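Local atomic coordinates of tonb-dependent siderophore receptor (Acinetobacter baumannii, PDB entry 5FP1), a protein that probably takes up iron at the outer membrane by binding siderophores that chelate the metal and passing them inward as a TonB-dependent receptor. Residues E53-T58 and A63-P68; T58-A63 and G135-I140; W629-Y632 and L638-G641; N81-F86 and S94-D99; S48-E53 and M669-V674. All blocks are in the same frame, centred on the assembly; numbering follows the deposited sequence. Where two conformers were deposited one is given.

How the contacts relate
Contacts 1, 2 and 4 lie inside the plug, contact 3 lies in the barrel wall, and contact 5 joins the two. Contacts 1 and 2 share Thr-58 and Ala-63 with centres 9 Å apart, and contact 2 meets contact 4, their centres about 8 Å apart, where strands 135-141 and 96-98 pair. Contact 5, 8 Å from contact 3 between centres, bridges wall and plug. Asp-54 of contact 1 ties the two domains, since its OD1 forms a salt bridge with Arg-671 NH2 (2.9 Å) and its OD2 probably a hydrogen bond with Trp-629 NE1 (3.0 Å).

Contact 1 (E53-T58 and A63-P68)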
# COMPACT_ATOMS: atom_id res chain seq x y z
N GLU A 53 -14.52 -7.07 7.94
CA GLU A 53 -15.57 -6.91 8.96
C GLU A 53 -15.19 -7.41 10.35
O GLU A 53 -15.45 -6.74 11.34
CB GLU A 53 -16.88 -7.55 8.47
CG GLU A 53 -17.53 -6.63 7.44
CD GLU A 53 -18.74 -7.21 6.73
OE1 GLU A 53 -19.33 -8.19 7.25
OE2 GLU A 53 -19.09 -6.66 5.65
N ASP A 54 -14.55 -8.56 10.43
CA ASP A 54 -14.15 -9.13 11.68
C ASP A 54 -13.13 -8.25 12.42
O ASP A 54 -13.16 -8.15 13.67
CB ASP A 54 -13.51 -10.49 11.46
CG ASP A 54 -14.52 -11.62 11.30
OD1 ASP A 54 -15.75 -11.37 11.28
OD2 ASP A 54 -14.03 -12.76 11.16
N THR A 55 -12.19 -7.67 11.67
CA THR A 55 -11.11 -6.91 12.30
C THR A 55 -11.45 -5.45 12.50
O THR A 55 -10.80 -4.78 13.28
CB THR A 55 -9.80 -6.98 11.47
OG1 THR A 55 -10.05 -6.55 10.13
CG2 THR A 55 -9.25 -8.39 11.47
N LYS A 56 -12.46 -4.98 11.78
CA LYS A 56 -12.85 -3.58 11.68
C LYS A 56 -11.66 -2.69 11.32
O LYS A 56 -11.51 -1.60 11.88
CB LYS A 56 -13.55 -3.06 12.95
CG LYS A 56 -14.53 -1.91 12.68
CD LYS A 56 -15.13 -1.33 13.97
CE LYS A 56 -15.88 -0.02 13.72
NZ LYS A 56 -17.05 -0.21 12.81
N VAL A 57 -10.81 -3.17 10.41
CA VAL A 57 -9.72 -2.31 9.90
C VAL A 57 -10.30 -1.15 9.13
O VAL A 57 -11.21 -1.32 8.30
CB VAL A 57 -8.67 -3.06 9.08
CG1 VAL A 57 -7.83 -3.95 9.98
CG2 VAL A 57 -9.32 -3.87 7.96
N THR A 58 -9.79 0.04 9.40
CA THR A 58 -10.34 1.23 8.80
C THR A 58 -9.45 1.85 7.72
O THR A 58 -9.91 2.69 6.95
CB THR A 58 -10.65 2.29 9.85
OG1 THR A 58 -9.43 2.79 10.39
CG2 THR A 58 -11.56 1.71 10.99
N ALA A 63 -5.12 -2.83 7.37
CA ALA A 63 -5.53 -4.05 6.73
C ALA A 63 -4.37 -4.93 6.33
O ALA A 63 -4.47 -6.16 6.38
CB ALA A 63 -6.40 -3.74 5.53
N LEU A 64 -3.29 -4.31 5.87
CA LEU A 64 -2.13 -5.02 5.38
C LEU A 64 -1.39 -5.79 6.46
O LEU A 64 -0.60 -6.69 6.15
CB LEU A 64 -1.18 -4.04 4.67
CG LEU A 64 -1.72 -3.56 3.33
CD1 LEU A 64 -0.80 -2.46 2.79
CD2 LEU A 64 -1.84 -4.70 2.33
N ARG A 65 -1.64 -5.47 7.73
CA ARG A 65 -1.03 -6.23 8.82
C ARG A 65 -1.43 -7.71 8.75
O ARG A 65 -0.71 -8.55 9.29
CB ARG A 65 -1.41 -5.67 10.20
CG ARG A 65 -2.73 -6.17 10.76
CD ARG A 65 -2.97 -5.66 12.17
NE ARG A 65 -4.23 -6.16 12.70
CZ ARG A 65 -5.30 -5.40 12.92
NH1 ARG A 65 -5.25 -4.10 12.68
NH2 ARG A 65 -6.39 -5.94 13.39
N THR A 66 -2.55 -8.01 8.12
CA THR A 66 -3.02 -9.41 7.99
C THR A 66 -2.28 -10.22 6.96
O THR A 66 -2.51 -11.44 6.86
CB THR A 66 -4.51 -9.51 7.62
OG1 THR A 66 -4.76 -8.95 6.31
CG2 THR A 66 -5.35 -8.83 8.64
N VAL A 67 -1.42 -9.57 6.18
CA VAL A 67 -0.66 -10.25 5.13
C VAL A 67 0.80 -10.27 5.53
O VAL A 67 1.47 -9.24 5.50
CB VAL A 67 -0.75 -9.55 3.77
CG1 VAL A 67 -0.06 -10.39 2.70
CG2 VAL A 67 -2.20 -9.28 3.39
N PRO A 68 1.32 -11.46 5.90
CA PRO A 68 2.69 -11.47 6.40
C PRO A 68 3.69 -11.07 5.34
O PRO A 68 3.56 -11.43 4.16
CB PRO A 68 2.92 -12.94 6.79
CG PRO A 68 1.89 -13.73 6.07
CD PRO A 68 0.75 -12.81 5.74
O HOH W 1 -8.51 -4.33 14.14
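Val-57 packs against Ala-63 and Arg-65 in a tight turn of the plug domain, formed by the short helices 49-55 and 60-63 and the loop that follows them. The backbones come closest at Val-57 and Ala-63, whose CA atoms are 5.5 Å apart. The turn begins at Lys-56, which departs from the helix with positive phi (51°).

The apolar pair is Val-57 CG2 on Ala-63 CB, at 3.8 Å. Van der Waals contacts with the Arg-65 guanidinium, approached obliquely, come next: Val-57 CG1 lies 3.7 Å from NH1, and Thr-55 CB adds a looser touch on NH2 of the same group, which thus touches both Thr-55 and Val-57. Arg-65 CG sits between the backbone N and the carbonyl carbon (chi1 85°), and the chain, extended from there to NE, reaches these two residues.

Polar links are indirect or local. Thr-55 OG1 turns to its own helix, bonding Leu-51 O. On the other side, Ala-63 O takes two donors, Thr-66 N and Thr-66 OG1, the hydroxyl (2.8 Å) meeting it almost head-on. The polar link between the segments runs through a water: it donates to Thr-55 O at 2.5 Å and accepts from Arg-65 NH2 at 2.8 Å, in the guanidinium plane.

Contact 2 (T58-A63 and G135-I140)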
# COMPACT_ATOMS: atom_id res chain seq x y z
N THR A 58 -9.79 0.04 9.40
CA THR A 58 -10.34 1.23 8.80
C THR A 58 -9.45 1.85 7.72
O THR A 58 -9.91 2.69 6.95
CB THR A 58 -10.65 2.29 9.85
OG1 THR A 58 -9.43 2.79 10.39
CG2 THR A 58 -11.56 1.71 10.99
N THR A 59 -8.19 1.45 7.68
CA THR A 59 -7.26 1.94 6.67
C THR A 59 -6.59 0.76 5.98
O THR A 59 -6.43 -0.33 6.56
CB THR A 59 -6.18 2.82 7.30
OG1 THR A 59 -5.36 2.02 8.16
CG2 THR A 59 -6.77 3.98 8.12
N LEU A 60 -6.16 0.97 4.74
CA LEU A 60 -5.36 -0.03 4.05
C LEU A 60 -4.13 -0.43 4.85
O LEU A 60 -3.80 -1.61 4.93
CB LEU A 60 -4.93 0.50 2.67
CG LEU A 60 -3.97 -0.42 1.90
CD1 LEU A 60 -4.69 -1.72 1.55
CD2 LEU A 60 -3.42 0.23 0.64
N ALA A 61 -3.45 0.56 5.44
CA ALA A 61 -2.23 0.28 6.17
C ALA A 61 -2.51 -0.75 7.28
O ALA A 61 -1.79 -1.74 7.43
CB ALA A 61 -1.68 1.56 6.76
N ASP A 62 -3.60 -0.53 8.02
CA ASP A 62 -3.98 -1.48 9.07
C ASP A 62 -4.35 -2.84 8.47
O ASP A 62 -3.93 -3.88 8.98
CB ASP A 62 -5.14 -0.93 9.91
CG ASP A 62 -4.71 0.21 10.82
OD1 ASP A 62 -3.52 0.34 11.10
OD2 ASP A 62 -5.56 0.99 11.23
N ALA A 63 -5.12 -2.83 7.37
CA ALA A 63 -5.53 -4.05 6.73
C ALA A 63 -4.37 -4.93 6.33
O ALA A 63 -4.47 -6.16 6.38
CB ALA A 63 -6.40 -3.74 5.53
N GLY A 135 5.40 -7.16 -6.57
CA GLY A 135 3.96 -7.34 -6.38
C GLY A 135 3.22 -6.02 -6.54
O GLY A 135 3.82 -4.99 -6.85
N SER A 136 1.90 -6.06 -6.32
CA SER A 136 1.07 -4.85 -6.38
C SER A 136 -0.22 -5.10 -5.61
O SER A 136 -0.62 -6.25 -5.39
CB SER A 136 0.73 -4.48 -7.82
OG SER A 136 0.04 -5.53 -8.45
N ILE A 137 -0.87 -4.00 -5.24
CA ILE A 137 -2.07 -4.02 -4.45
C ILE A 137 -3.20 -3.40 -5.26
O ILE A 137 -3.03 -2.35 -5.87
CB ILE A 137 -1.85 -3.20 -3.18
CG1 ILE A 137 -0.82 -3.95 -2.31
CG2 ILE A 137 -3.16 -2.99 -2.44
CD1 ILE A 137 -0.23 -3.12 -1.21
N ASN A 138 -4.35 -4.06 -5.22
CA ASN A 138 -5.51 -3.63 -5.99
C ASN A 138 -6.70 -3.61 -5.06
O ASN A 138 -7.09 -4.66 -4.52
CB ASN A 138 -5.74 -4.58 -7.17
CG ASN A 138 -6.86 -4.12 -8.09
OD1 ASN A 138 -7.31 -2.95 -8.05
ND2 ASN A 138 -7.36 -5.05 -8.91
N MET A 139 -7.23 -2.43 -4.78
CA MET A 139 -8.38 -2.30 -3.90
C MET A 139 -9.66 -2.35 -4.75
O MET A 139 -9.81 -1.62 -5.72
CB MET A 139 -8.27 -1.02 -3.06
CG MET A 139 -7.09 -1.07 -2.05
SD MET A 139 -6.92 0.54 -1.33
CE MET A 139 -8.14 0.39 -0.07
N ILE A 140 -10.57 -3.25 -4.39
CA ILE A 140 -11.79 -3.52 -5.16
C ILE A 140 -12.93 -2.76 -4.47
O ILE A 140 -13.14 -2.93 -3.29
CB ILE A 140 -12.17 -5.02 -5.13
CG1 ILE A 140 -10.98 -5.88 -5.58
CG2 ILE A 140 -13.41 -5.31 -5.97
CD1 ILE A 140 -10.44 -5.55 -6.93
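Leu-60 holds CG opposite its backbone N (chi1 175°), with its two methyls spread toward strand 135-141; from that strand Met-139 answers with a chain that leaves beside its own N and bends at the last torsion, chi3 84°. The two side chains slant across one another, and Leu-60 CD2 meets Met-139 SD at 4.0 Å. The other methyl, CD1, faces Ile-137, two residues back on the same side of the strand, but approaches its CG2 only to 4.5 Å. One leucine therefore straddles two side chains of alternate strand positions, and no hydrogen bond crosses between the segments. With CA atoms of Leu-60 and Met-139 8.8 Å apart, the side chains alone span the gap.

Leu-60 is the first residue of the short helix, directly after its N-cap, Thr-59. The OG1 of Thr-59 accepts from Asp-62 N at 3.1 Å with a fairly straight bond (163°), while Thr-59 O accepts from Ala-63 N, so Thr-59 holds the first turn with both its hydroxyl and its carbonyl.

This is a helix packed on a sheet within the plug of a TonB-dependent receptor. Met-96 of strand 96-98 also touches Leu-60, and strand 135-141 runs between that strand and strand 114-121, whose Val-117 and Val-114 pack on Ile-137 and Met-139, respectively.

Contact 3 (W629-Y632 and L638-G641); sequences WTTY and LTVG
The indole of Trp-629 reaches across to Gly-641 on the neighbouring strand, meeting it obliquely, Thr-631 sits next to both, and Tyr-632 points to the other face of the sheet together with Val-640. The tryptophan's first torsion, -180°, places CG opposite the backbone N and swings the six-membered end of the ring across the strand boundary, where CH2 comes within 4.0 Å of Gly-641 C. Thr-631 CG2 lies against the same stretch of backbone, 3.8 Å from Gly-641 CA, so the ring and the methyl share the glycine between them. The other neighbour of Thr-631 is Thr-639: the two side chains meet at a slant, methyl CG2 of Thr-639 standing 3.8 Å from Thr-631 CB. Both hydroxyl-bearing residues thus touch through carbon, and Thr-631 OG1 bonds instead to Asn-583 OD1 on the other adjoining strand.

Beneath the side chains the backbone register is regular. Tyr-632 and Val-640 form a hydrogen-bonded antiparallel pair, Tyr-632 N giving to Val-640 O at 2.9 Å and Val-640 N to Tyr-632 O at 3.0 Å. Thr-631 and Gly-641 are the non-hydrogen-bonded pair, with CA atoms only 4.1 Å apart, and CA-H...O contacts such as Gly-641 CA to Thr-630 O (3.3 Å) supplement the ladder.

On the plug side, Trp-629 NE1 bonds Asp-54 of helix 49-55, while Tyr-632 and Val-640 are exposed on the other face. These are the features of an antiparallel beta hairpin in the wall of a TonB-dependent receptor barrel, one face turned to the plug.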
# COMPACT_ATOMS: atom_id res chain seq x y z
N TRP A 629 -5.77 -15.26 11.86
CA TRP A 629 -7.06 -14.81 12.35
C TRP A 629 -7.99 -16.02 12.35
O TRP A 629 -8.11 -16.69 11.34
CB TRP A 629 -7.65 -13.74 11.46
CG TRP A 629 -8.96 -13.28 11.95
CD1 TRP A 629 -10.18 -13.57 11.43
CD2 TRP A 629 -9.20 -12.46 13.09
NE1 TRP A 629 -11.17 -12.98 12.18
CE2 TRP A 629 -10.59 -12.29 13.21
CE3 TRP A 629 -8.36 -11.86 14.04
CZ2 TRP A 629 -11.17 -11.55 14.23
CZ3 TRP A 629 -8.94 -11.11 15.06
CH2 TRP A 629 -10.34 -10.97 15.15
N THR A 630 -8.62 -16.28 13.49
CA THR A 630 -9.55 -17.39 13.56
C THR A 630 -10.76 -17.05 14.43
O THR A 630 -10.64 -16.31 15.42
CB THR A 630 -8.83 -18.67 14.04
OG1 THR A 630 -9.73 -19.79 13.89
CG2 THR A 630 -8.33 -18.56 15.46
N THR A 631 -11.93 -17.51 14.00
CA THR A 631 -13.16 -17.27 14.74
C THR A 631 -13.96 -18.55 14.95
O THR A 631 -13.86 -19.50 14.16
CB THR A 631 -14.07 -16.20 14.11
OG1 THR A 631 -14.78 -16.74 13.00
CG2 THR A 631 -13.24 -14.97 13.64
N TYR A 632 -14.75 -18.53 16.02
CA TYR A 632 -15.53 -19.69 16.43
C TYR A 632 -16.93 -19.27 16.88
O TYR A 632 -17.11 -18.28 17.59
CB TYR A 632 -14.80 -20.48 17.53
CG TYR A 632 -15.35 -21.88 17.66
CD1 TYR A 632 -16.48 -22.14 18.43
CD2 TYR A 632 -14.78 -22.93 16.96
CE1 TYR A 632 -17.01 -23.41 18.52
CE2 TYR A 632 -15.30 -24.21 17.05
CZ TYR A 632 -16.41 -24.44 17.83
OH TYR A 632 -16.94 -25.71 17.91
N LEU A 638 -23.36 -15.84 19.00
CA LEU A 638 -22.10 -15.30 19.52
C LEU A 638 -20.88 -15.90 18.85
O LEU A 638 -20.59 -17.09 18.99
CB LEU A 638 -21.96 -15.50 21.04
CG LEU A 638 -20.67 -14.94 21.66
CD1 LEU A 638 -20.63 -13.42 21.55
CD2 LEU A 638 -20.53 -15.35 23.12
N THR A 639 -20.15 -15.04 18.14
CA THR A 639 -18.87 -15.39 17.54
C THR A 639 -17.74 -14.70 18.30
O THR A 639 -17.84 -13.52 18.66
CB THR A 639 -18.85 -14.93 16.07
OG1 THR A 639 -19.91 -15.57 15.38
CG2 THR A 639 -17.53 -15.29 15.40
N VAL A 640 -16.67 -15.45 18.54
CA VAL A 640 -15.47 -14.92 19.18
C VAL A 640 -14.29 -15.10 18.21
O VAL A 640 -14.16 -16.16 17.59
CB VAL A 640 -15.17 -15.64 20.49
CG1 VAL A 640 -13.82 -15.23 21.03
CG2 VAL A 640 -16.26 -15.34 21.52
N GLY A 641 -13.46 -14.07 18.08
CA GLY A 641 -12.28 -14.12 17.19
C GLY A 641 -10.98 -13.81 17.90
O GLY A 641 -10.95 -13.05 18.87

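Contact 4 (N81-F86 and S94-D99); sequences NGDRPF and SSMYID
Deep in the plug domain of the receptor, close to the centre of the chain, Met-96 from strand 96-98 of the mixed plug sheet reaches Pro-85 and Asp-83, which lie at and just ahead of strand 85-87 in a separate three-stranded sheet. The contact thus joins two sheets of the plug through one side chain, and no hydrogen bond runs between the segments. The distance to be bridged is considerable, CA of Pro-85 and CA of Met-96 being 9.0 Å apart.

Met-96 was modelled in two conformers, and the detailed fit described here holds for one of them and is tentative. In it, CG lies beside the backbone N (chi1 -51°), and the chain extends through CG and then bends at chi3 (60°). Its sulfur meets the CD corner of the proline ring, an apolar touch on the central strand of the three-stranded sheet. The methyl, turned aside, goes to Asp-83, whose side chain it crosses at about a right angle.

Asp-83 offers Met-96 its aliphatic part, while its carboxylate is engaged by Arg-109 in a salt bridge at OD2. Met-96 packs on Arg-109 as well, so an ion pair borders this apolar contact, and Leu-60 also touches Asp-83. Pro-85 in turn lies against Ile-137 of strand 135-141, next to strand 96-98. In this conformer, Met-96 SD stands 3.9 Å from Pro-85 CD, and Met-96 CE 4.0 Å from Asp-83 CB.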
# COMPACT_ATOMS: atom_id res chain seq x y z
N ASN A 81 4.69 10.73 3.25
CA ASN A 81 4.50 9.86 4.40
C ASN A 81 3.17 9.08 4.33
O ASN A 81 2.53 8.87 5.35
CB ASN A 81 4.49 10.70 5.68
CG ASN A 81 3.31 11.68 5.72
OD1 ASN A 81 2.62 11.89 4.72
ND2 ASN A 81 3.06 12.26 6.90
N GLY A 82 2.75 8.69 3.12
CA GLY A 82 1.48 7.97 2.96
C GLY A 82 1.66 6.45 2.97
O GLY A 82 2.63 5.94 3.54
N ASP A 83 0.72 5.73 2.37
CA ASP A 83 0.88 4.28 2.25
C ASP A 83 2.15 3.98 1.44
O ASP A 83 2.29 4.48 0.31
CB ASP A 83 -0.30 3.62 1.55
CG ASP A 83 -1.63 3.85 2.26
OD1 ASP A 83 -1.67 3.98 3.51
OD2 ASP A 83 -2.64 3.91 1.54
N ARG A 84 3.05 3.15 1.98
CA ARG A 84 4.27 2.72 1.26
C ARG A 84 4.51 1.22 1.45
O ARG A 84 5.41 0.82 2.19
CB ARG A 84 5.50 3.48 1.77
CG ARG A 84 5.46 5.00 1.69
CD ARG A 84 6.83 5.61 1.99
NE ARG A 84 7.75 5.22 0.92
CZ ARG A 84 8.95 4.66 1.08
NH1 ARG A 84 9.51 4.54 2.27
NH2 ARG A 84 9.63 4.28 0.02
N PRO A 85 3.71 0.39 0.80
CA PRO A 85 3.85 -1.05 1.09
C PRO A 85 5.00 -1.67 0.31
O PRO A 85 5.12 -1.46 -0.90
CB PRO A 85 2.54 -1.64 0.61
CG PRO A 85 1.65 -0.47 0.27
CD PRO A 85 2.56 0.66 -0.06
N PHE A 86 5.80 -2.48 1.01
CA PHE A 86 6.81 -3.31 0.39
C PHE A 86 6.30 -4.75 0.26
O PHE A 86 5.76 -5.30 1.23
CB PHE A 86 8.10 -3.24 1.23
CG PHE A 86 8.86 -2.00 1.02
CD1 PHE A 86 8.41 -0.79 1.55
CD2 PHE A 86 10.03 -2.00 0.27
CE1 PHE A 86 9.12 0.39 1.35
CE2 PHE A 86 10.75 -0.83 0.08
CZ PHE A 86 10.30 0.36 0.62
N SER A 94 4.35 3.02 -5.96
CA SER A 94 3.96 3.55 -7.28
C SER A 94 3.08 2.60 -8.10
O SER A 94 2.74 2.90 -9.24
CB SER A 94 5.19 3.96 -8.10
OG SER A 94 5.97 4.92 -7.44
N SER A 95 2.72 1.45 -7.51
CA SER A 95 1.96 0.35 -8.14
C SER A 95 0.75 -0.02 -7.29
O SER A 95 0.48 -1.19 -7.00
CB SER A 95 2.86 -0.87 -8.40
OG SER A 95 3.95 -0.47 -9.22
N MET A 96 -0.00 1.00 -6.88
CA MET A 96 -1.24 0.79 -6.14
C MET A 96 -2.43 1.15 -7.04
O MET A 96 -2.46 2.22 -7.67
CB MET A 96 -1.25 1.65 -4.88
CG MET A 96 0.01 1.49 -4.05
SD MET A 96 -0.05 2.36 -2.48
CE MET A 96 -1.46 1.57 -1.74
N TYR A 97 -3.40 0.24 -7.05
CA TYR A 97 -4.49 0.22 -8.01
C TYR A 97 -5.85 0.29 -7.29
O TYR A 97 -6.02 -0.20 -6.16
CB TYR A 97 -4.40 -1.09 -8.87
CG TYR A 97 -3.24 -1.10 -9.82
CD1 TYR A 97 -1.94 -1.41 -9.38
CD2 TYR A 97 -3.42 -0.81 -11.17
CE1 TYR A 97 -0.85 -1.33 -10.24
CE2 TYR A 97 -2.34 -0.75 -12.04
CZ TYR A 97 -1.06 -1.03 -11.58
OH TYR A 97 0.01 -0.95 -12.46
N ILE A 98 -6.79 0.94 -7.95
CA ILE A 98 -8.18 0.95 -7.53
C ILE A 98 -9.00 0.36 -8.69
O ILE A 98 -9.02 0.90 -9.80
CB ILE A 98 -8.65 2.38 -7.16
CG1 ILE A 98 -10.14 2.39 -6.83
CG2 ILE A 98 -8.40 3.36 -8.29
CD1 ILE A 98 -10.41 2.09 -5.38
N ASP A 99 -9.63 -0.78 -8.43
CA ASP A 99 -10.32 -1.55 -9.48
C ASP A 99 -9.50 -1.64 -10.74
O ASP A 99 -9.99 -1.42 -11.86
CB ASP A 99 -11.72 -0.96 -9.74
CG ASP A 99 -12.56 -0.96 -8.50
OD1 ASP A 99 -12.84 -2.07 -8.00
OD2 ASP A 99 -12.86 0.13 -7.95

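Contact 5 (S48-E53 and M669-V674); sequences SKQLIE and MARYNV
Arg-671 reaches from the barrel wall toward Gln-50 and Glu-53 on helix 49-55. Its CB points at the helix, and CG continues the line, opposite the backbone N (chi1 -180°). The chain then bends between CG and NE, chi3 being 50°, which turns the guanidinium toward the helix. CZ lies 4.1 Å from Gln-50 NE2. At the tip, NH2 comes closest, 3.6 Å from that same amide nitrogen; the two side chains arrive from opposite directions with their planes 65° apart. The two nitrogens, both donors, make no hydrogen bond with each other, and what probably brings them together is their shared acceptor, Asp-54 OD1. NH1 bonds Gln-681 OE1 on the adjacent strand and has Glu-53 O near its plane, at a loose 4.5 Å.

This is a plug-to-barrel junction of a TonB-dependent receptor, helix 49-55 being linked to strand 659-673 by long side chains across a 10.4 Å gap between the CA atoms of Glu-53 and Arg-671. The helix starts at Ser-48, an N-cap whose OG accepts from Leu-51 N at 3.2 Å. Lys-49, the next residue, spans a turn to Glu-53, its NZ forming a salt bridge with OE2 at 3.0 Å, while Glu-53 OE1 remains 6.1 Å from Arg-671 NH1.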
# COMPACT_ATOMS: atom_id res chain seq x y z
N SER A 48 -10.25 -10.52 2.56
CA SER A 48 -11.66 -10.69 2.23
C SER A 48 -12.57 -9.70 2.98
O SER A 48 -12.22 -9.16 4.02
CB SER A 48 -12.09 -12.11 2.55
OG SER A 48 -12.05 -12.33 3.95
N LYS A 49 -13.76 -9.53 2.44
CA LYS A 49 -14.84 -8.77 3.07
C LYS A 49 -15.04 -9.21 4.51
O LYS A 49 -15.12 -8.37 5.42
CB LYS A 49 -16.12 -8.96 2.28
CG LYS A 49 -17.33 -8.19 2.79
CD LYS A 49 -18.51 -8.44 1.85
CE LYS A 49 -19.67 -7.48 2.07
NZ LYS A 49 -20.41 -7.84 3.29
N GLN A 50 -15.08 -10.51 4.75
CA GLN A 50 -15.37 -10.98 6.11
C GLN A 50 -14.22 -10.68 7.05
O GLN A 50 -14.44 -10.35 8.21
CB GLN A 50 -15.71 -12.48 6.15
CG GLN A 50 -16.23 -12.94 7.52
CD GLN A 50 -17.51 -12.25 7.92
OE1 GLN A 50 -18.46 -12.21 7.15
NE2 GLN A 50 -17.52 -11.65 9.10
N LEU A 51 -12.99 -10.81 6.57
CA LEU A 51 -11.85 -10.47 7.39
C LEU A 51 -11.87 -8.98 7.74
O LEU A 51 -11.59 -8.60 8.88
CB LEU A 51 -10.54 -10.85 6.70
CG LEU A 51 -9.24 -10.62 7.48
CD1 LEU A 51 -9.21 -11.42 8.78
CD2 LEU A 51 -8.04 -11.02 6.65
N ILE A 52 -12.21 -8.16 6.77
CA ILE A 52 -12.30 -6.71 6.96
C ILE A 52 -13.38 -6.41 8.03
O ILE A 52 -13.15 -5.64 8.97
CB ILE A 52 -12.59 -6.00 5.63
CG1 ILE A 52 -11.34 -6.08 4.71
CG2 ILE A 52 -12.98 -4.55 5.88
CD1 ILE A 52 -11.62 -5.71 3.28
N GLU A 53 -14.52 -7.07 7.94
CA GLU A 53 -15.57 -6.91 8.96
C GLU A 53 -15.19 -7.41 10.35
O GLU A 53 -15.45 -6.74 11.34
CB GLU A 53 -16.88 -7.55 8.47
CG GLU A 53 -17.53 -6.63 7.44
CD GLU A 53 -18.74 -7.21 6.73
OE1 GLU A 53 -19.33 -8.19 7.25
OE2 GLU A 53 -19.09 -6.66 5.65
N MET A 669 -11.91 -10.36 19.19
CA MET A 669 -13.18 -9.84 18.79
C MET A 669 -14.34 -10.69 19.38
O MET A 669 -14.19 -11.89 19.58
CB MET A 669 -13.26 -9.89 17.26
CG MET A 669 -14.49 -9.30 16.63
SD MET A 669 -15.85 -10.48 16.41
CE MET A 669 -15.20 -11.53 15.12
N ALA A 670 -15.47 -10.05 19.60
CA ALA A 670 -16.72 -10.74 19.89
C ALA A 670 -17.86 -10.01 19.20
O ALA A 670 -17.99 -8.80 19.29
CB ALA A 670 -16.97 -10.77 21.39
N ARG A 671 -18.69 -10.79 18.53
CA ARG A 671 -19.82 -10.31 17.80
C ARG A 671 -21.09 -11.01 18.32
O ARG A 671 -21.19 -12.23 18.22
CB ARG A 671 -19.69 -10.69 16.34
CG ARG A 671 -20.87 -10.19 15.52
CD ARG A 671 -20.55 -10.00 14.04
NE ARG A 671 -19.91 -11.18 13.49
CZ ARG A 671 -18.68 -11.22 12.98
NH1 ARG A 671 -17.92 -10.12 12.91
NH2 ARG A 671 -18.23 -12.36 12.51
N TYR A 672 -22.03 -10.23 18.81
CA TYR A 672 -23.30 -10.77 19.33
C TYR A 672 -24.43 -10.37 18.41
O TYR A 672 -24.66 -9.18 18.16
CB TYR A 672 -23.59 -10.29 20.76
CG TYR A 672 -24.86 -10.90 21.36
CD1 TYR A 672 -24.87 -12.22 21.81
CD2 TYR A 672 -26.03 -10.18 21.45
CE1 TYR A 672 -26.01 -12.78 22.34
CE2 TYR A 672 -27.18 -10.73 21.98
CZ TYR A 672 -27.16 -12.04 22.42
OH TYR A 672 -28.30 -12.60 22.95
N ASN A 673 -25.16 -11.37 17.89
CA ASN A 673 -26.35 -11.10 17.10
C ASN A 673 -27.51 -10.76 18.02
O ASN A 673 -28.05 -11.62 18.70
CB ASN A 673 -26.70 -12.31 16.22
CG ASN A 673 -25.52 -12.83 15.43
OD1 ASN A 673 -25.12 -13.98 15.59
ND2 ASN A 673 -24.94 -11.97 14.59
N VAL A 674 -27.87 -9.48 18.05
CA VAL A 674 -28.94 -9.03 18.91
C VAL A 674 -30.28 -9.47 18.33
O VAL A 674 -31.13 -9.99 19.03
CB VAL A 674 -28.93 -7.50 19.07
CG1 VAL A 674 -30.19 -7.03 19.79
CG2 VAL A 674 -27.68 -7.06 19.82